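Local atomic coordinates of serine-pyruvate aminotransferase (agxt) (Sulfolobus solfataricus, PDB entry 3ZRP), a protein that probably transfers amino groups from serine to pyruvate, and perhaps from alanine to glyoxylate, using pyridoxal 5'-phosphate as cofactor. Residues R267-I278 with I338-A349. Numbering follows the deposited sequence. Where two conformers were deposited one is given.
Sequences RIKRHTMVASAI and IGHMGWVTPNDA
Arg270 of helix 264-284 grips the loop between strand 335-339, of a three-stranded antiparallel sheet, and helix 346-363. Its chain bends at chi3 (56°), which turns the guanidinium end-on to Gly342. Arg270 NH1 and Arg270 NH2 both bond Gly342 O, each at 3.0 Å and with the oxygen in the guanidinium plane. Arg270 NH1 also donates to Val344 O, at 2.7 Å. Glu262 holds NE by a salt bridge. With an alanine in its place, the Gly342 and Val344 carbonyls would probably lose these donors and Glu262 one of its charged mates. One turn back, the extended chain of Arg267 sends NH1 over the face of the Trp343 indole. This is a cation-pi contact, with Arg267 CZ 4.6 Å from the Trp343 six-membered ring centroid and the two planes steeply inclined. Arg267 NH2 bonds Ala190 O. Two bonds together hold the His271 ring: ND1 donates to Arg267 O, and NE2 accepts from Gly342 N in the ring plane. Further along, Val274 CG1 meets Val344 CG2 at 3.9 Å, and Ile278 CG1 packs on Ala349 CB. The His340 ring turns one face toward Ala275 CA; its NE2 is hydrogen-bonded to Thr302 OG1. Guanidinium and imidazole thus hold the turn by its backbone, while Val274 and Ile278 pack the two helices together.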
# COMPACT_ATOMS: atom_id res chain seq x y z
N ARG A 267 16.29 -3.92 22.89
CA ARG A 267 15.88 -4.63 21.68
C ARG A 267 17.09 -4.92 20.80
O ARG A 267 17.23 -6.03 20.26
CB ARG A 267 14.83 -3.80 20.93
CG ARG A 267 14.19 -4.49 19.76
CD ARG A 267 13.10 -3.59 19.21
NE ARG A 267 12.41 -4.21 18.09
CZ ARG A 267 11.36 -5.03 18.23
NH1 ARG A 267 10.92 -5.35 19.45
NH2 ARG A 267 10.77 -5.54 17.16
N ILE A 268 17.96 -3.92 20.65
CA ILE A 268 19.19 -4.07 19.88
C ILE A 268 20.05 -5.18 20.52
O ILE A 268 20.49 -6.10 19.84
CB ILE A 268 19.97 -2.72 19.78
CG1 ILE A 268 19.23 -1.76 18.84
CG2 ILE A 268 21.40 -2.92 19.29
CD1 ILE A 268 19.63 -0.28 19.05
N LYS A 269 20.25 -5.09 21.84
CA LYS A 269 21.03 -6.08 22.58
C LYS A 269 20.49 -7.49 22.42
O LYS A 269 21.27 -8.43 22.21
CB LYS A 269 21.12 -5.69 24.07
CG LYS A 269 22.09 -4.56 24.33
CD LYS A 269 22.03 -4.09 25.77
CE LYS A 269 22.79 -2.77 25.95
NZ LYS A 269 22.25 -1.97 27.09
N ARG A 270 19.16 -7.63 22.47
CA ARG A 270 18.51 -8.94 22.22
C ARG A 270 18.84 -9.49 20.83
O ARG A 270 19.16 -10.67 20.71
CB ARG A 270 16.99 -8.91 22.46
CG ARG A 270 16.24 -10.20 22.01
CD ARG A 270 14.77 -10.19 22.50
NE ARG A 270 14.05 -9.00 22.06
CZ ARG A 270 13.53 -8.84 20.84
NH1 ARG A 270 13.65 -9.79 19.93
NH2 ARG A 270 12.90 -7.72 20.53
N HIS A 271 18.71 -8.66 19.78
CA HIS A 271 19.11 -9.07 18.44
C HIS A 271 20.59 -9.47 18.36
O HIS A 271 20.93 -10.47 17.76
CB HIS A 271 18.80 -7.97 17.39
CG HIS A 271 17.34 -7.86 17.06
ND1 HIS A 271 16.46 -7.13 17.83
CD2 HIS A 271 16.60 -8.42 16.07
CE1 HIS A 271 15.24 -7.23 17.32
NE2 HIS A 271 15.30 -7.99 16.25
N THR A 272 21.46 -8.68 18.99
CA THR A 272 22.90 -9.01 19.01
C THR A 272 23.14 -10.38 19.66
O THR A 272 23.87 -11.21 19.11
CB THR A 272 23.72 -7.95 19.76
OG1 THR A 272 23.45 -6.65 19.21
CG2 THR A 272 25.23 -8.25 19.66
N MET A 273 22.49 -10.62 20.81
CA MET A 273 22.65 -11.87 21.56
C MET A 273 22.13 -13.06 20.77
O MET A 273 22.82 -14.08 20.61
CB MET A 273 21.94 -11.79 22.91
CG MET A 273 21.96 -13.12 23.69
SD MET A 273 20.96 -13.12 25.19
CE MET A 273 21.81 -11.91 26.22
N VAL A 274 20.89 -12.94 20.27
CA VAL A 274 20.28 -14.02 19.52
C VAL A 274 21.09 -14.34 18.26
O VAL A 274 21.34 -15.51 17.97
CB VAL A 274 18.78 -13.71 19.14
CG1 VAL A 274 18.26 -14.71 18.09
CG2 VAL A 274 17.90 -13.72 20.38
N ALA A 275 21.49 -13.31 17.51
CA ALA A 275 22.27 -13.54 16.28
C ALA A 275 23.63 -14.20 16.56
O ALA A 275 23.99 -15.15 15.87
CB ALA A 275 22.44 -12.23 15.49
N SER A 276 24.36 -13.70 17.56
CA SER A 276 25.65 -14.28 17.95
C SER A 276 25.47 -15.74 18.37
O SER A 276 26.31 -16.59 18.04
CB SER A 276 26.29 -13.48 19.09
OG SER A 276 26.59 -12.15 18.73
N ALA A 277 24.38 -16.03 19.09
CA ALA A 277 24.09 -17.40 19.54
C ALA A 277 23.85 -18.33 18.37
O ALA A 277 24.40 -19.43 18.35
CB ALA A 277 22.88 -17.46 20.53
N ILE A 278 23.04 -17.89 17.39
CA ILE A 278 22.77 -18.71 16.20
C ILE A 278 24.05 -18.94 15.41
O ILE A 278 24.32 -20.05 14.95
CB ILE A 278 21.65 -18.07 15.27
CG1 ILE A 278 20.26 -18.22 15.91
CG2 ILE A 278 21.65 -18.71 13.86
CD1 ILE A 278 19.19 -17.29 15.35
N ILE A 338 18.56 -17.59 7.38
CA ILE A 338 17.84 -17.53 8.64
C ILE A 338 17.49 -16.08 8.92
O ILE A 338 18.37 -15.24 9.01
CB ILE A 338 18.67 -18.10 9.83
CG1 ILE A 338 19.23 -19.49 9.51
CG2 ILE A 338 17.83 -18.15 11.10
CD1 ILE A 338 20.28 -19.97 10.54
N GLY A 339 16.21 -15.79 9.07
CA GLY A 339 15.77 -14.49 9.51
C GLY A 339 15.58 -14.53 11.00
O GLY A 339 14.83 -15.38 11.49
N HIS A 340 16.26 -13.64 11.72
CA HIS A 340 16.19 -13.59 13.17
C HIS A 340 16.00 -12.14 13.56
O HIS A 340 16.95 -11.44 13.87
CB HIS A 340 17.42 -14.23 13.86
CG HIS A 340 18.74 -13.96 13.17
ND1 HIS A 340 19.42 -12.76 13.31
CD2 HIS A 340 19.49 -14.72 12.35
CE1 HIS A 340 20.54 -12.81 12.60
NE2 HIS A 340 20.60 -13.99 12.00
N MET A 341 14.75 -11.69 13.53
CA MET A 341 14.45 -10.28 13.69
C MET A 341 13.02 -10.05 14.19
O MET A 341 12.14 -10.87 13.99
CB MET A 341 14.67 -9.52 12.37
CG MET A 341 13.61 -9.86 11.29
SD MET A 341 13.87 -8.99 9.73
CE MET A 341 14.80 -10.22 8.81
N GLY A 342 12.81 -8.92 14.84
CA GLY A 342 11.49 -8.57 15.37
C GLY A 342 11.39 -9.03 16.81
O GLY A 342 12.05 -8.46 17.70
N TRP A 343 10.61 -10.09 17.01
CA TRP A 343 10.35 -10.59 18.37
C TRP A 343 11.09 -11.87 18.70
O TRP A 343 10.75 -12.57 19.66
CB TRP A 343 8.84 -10.65 18.67
CG TRP A 343 8.30 -9.23 18.88
CD1 TRP A 343 7.62 -8.47 17.98
CD2 TRP A 343 8.51 -8.40 20.04
NE1 TRP A 343 7.33 -7.24 18.52
CE2 TRP A 343 7.87 -7.17 19.78
CE3 TRP A 343 9.14 -8.60 21.28
CZ2 TRP A 343 7.86 -6.12 20.71
CZ3 TRP A 343 9.12 -7.56 22.21
CH2 TRP A 343 8.49 -6.34 21.92
N VAL A 344 12.14 -12.14 17.94
CA VAL A 344 12.94 -13.36 18.09
C VAL A 344 13.55 -13.50 19.50
O VAL A 344 14.01 -12.50 20.08
CB VAL A 344 13.99 -13.48 16.95
CG1 VAL A 344 15.07 -12.39 17.08
CG2 VAL A 344 14.59 -14.89 16.86
N THR A 345 13.52 -14.71 20.05
CA THR A 345 13.95 -14.95 21.44
C THR A 345 15.13 -15.92 21.50
O THR A 345 15.40 -16.65 20.55
CB THR A 345 12.80 -15.57 22.32
OG1 THR A 345 12.46 -16.87 21.81
CG2 THR A 345 11.56 -14.70 22.32
N PRO A 346 15.84 -15.95 22.64
CA PRO A 346 16.84 -16.98 22.86
C PRO A 346 16.33 -18.38 22.55
O PRO A 346 17.05 -19.16 21.92
CB PRO A 346 17.16 -16.82 24.35
CG PRO A 346 17.06 -15.38 24.55
CD PRO A 346 15.90 -14.93 23.70
N ASN A 347 15.10 -18.70 22.96
CA ASN A 347 14.52 -20.03 22.68
C ASN A 347 14.35 -20.33 21.19
O ASN A 347 14.56 -21.48 20.76
CB ASN A 347 13.19 -20.25 23.43
CG ASN A 347 13.40 -20.44 24.93
OD1 ASN A 347 14.50 -20.78 25.38
ND2 ASN A 347 12.35 -20.21 25.71
N ASP A 348 14.00 -19.32 20.40
CA ASP A 348 13.95 -19.48 18.94
C ASP A 348 15.32 -19.88 18.38
O ASP A 348 15.40 -20.70 17.46
CB ASP A 348 13.44 -18.21 18.24
CG ASP A 348 12.02 -17.85 18.64
OD1 ASP A 348 11.23 -18.76 18.93
OD2 ASP A 348 11.70 -16.66 18.66
N ALA A 349 16.39 -19.31 18.95
CA ALA A 349 17.77 -19.65 18.55
C ALA A 349 18.06 -21.14 18.79
O ALA A 349 18.57 -21.84 17.90
CB ALA A 349 18.79 -18.74 19.24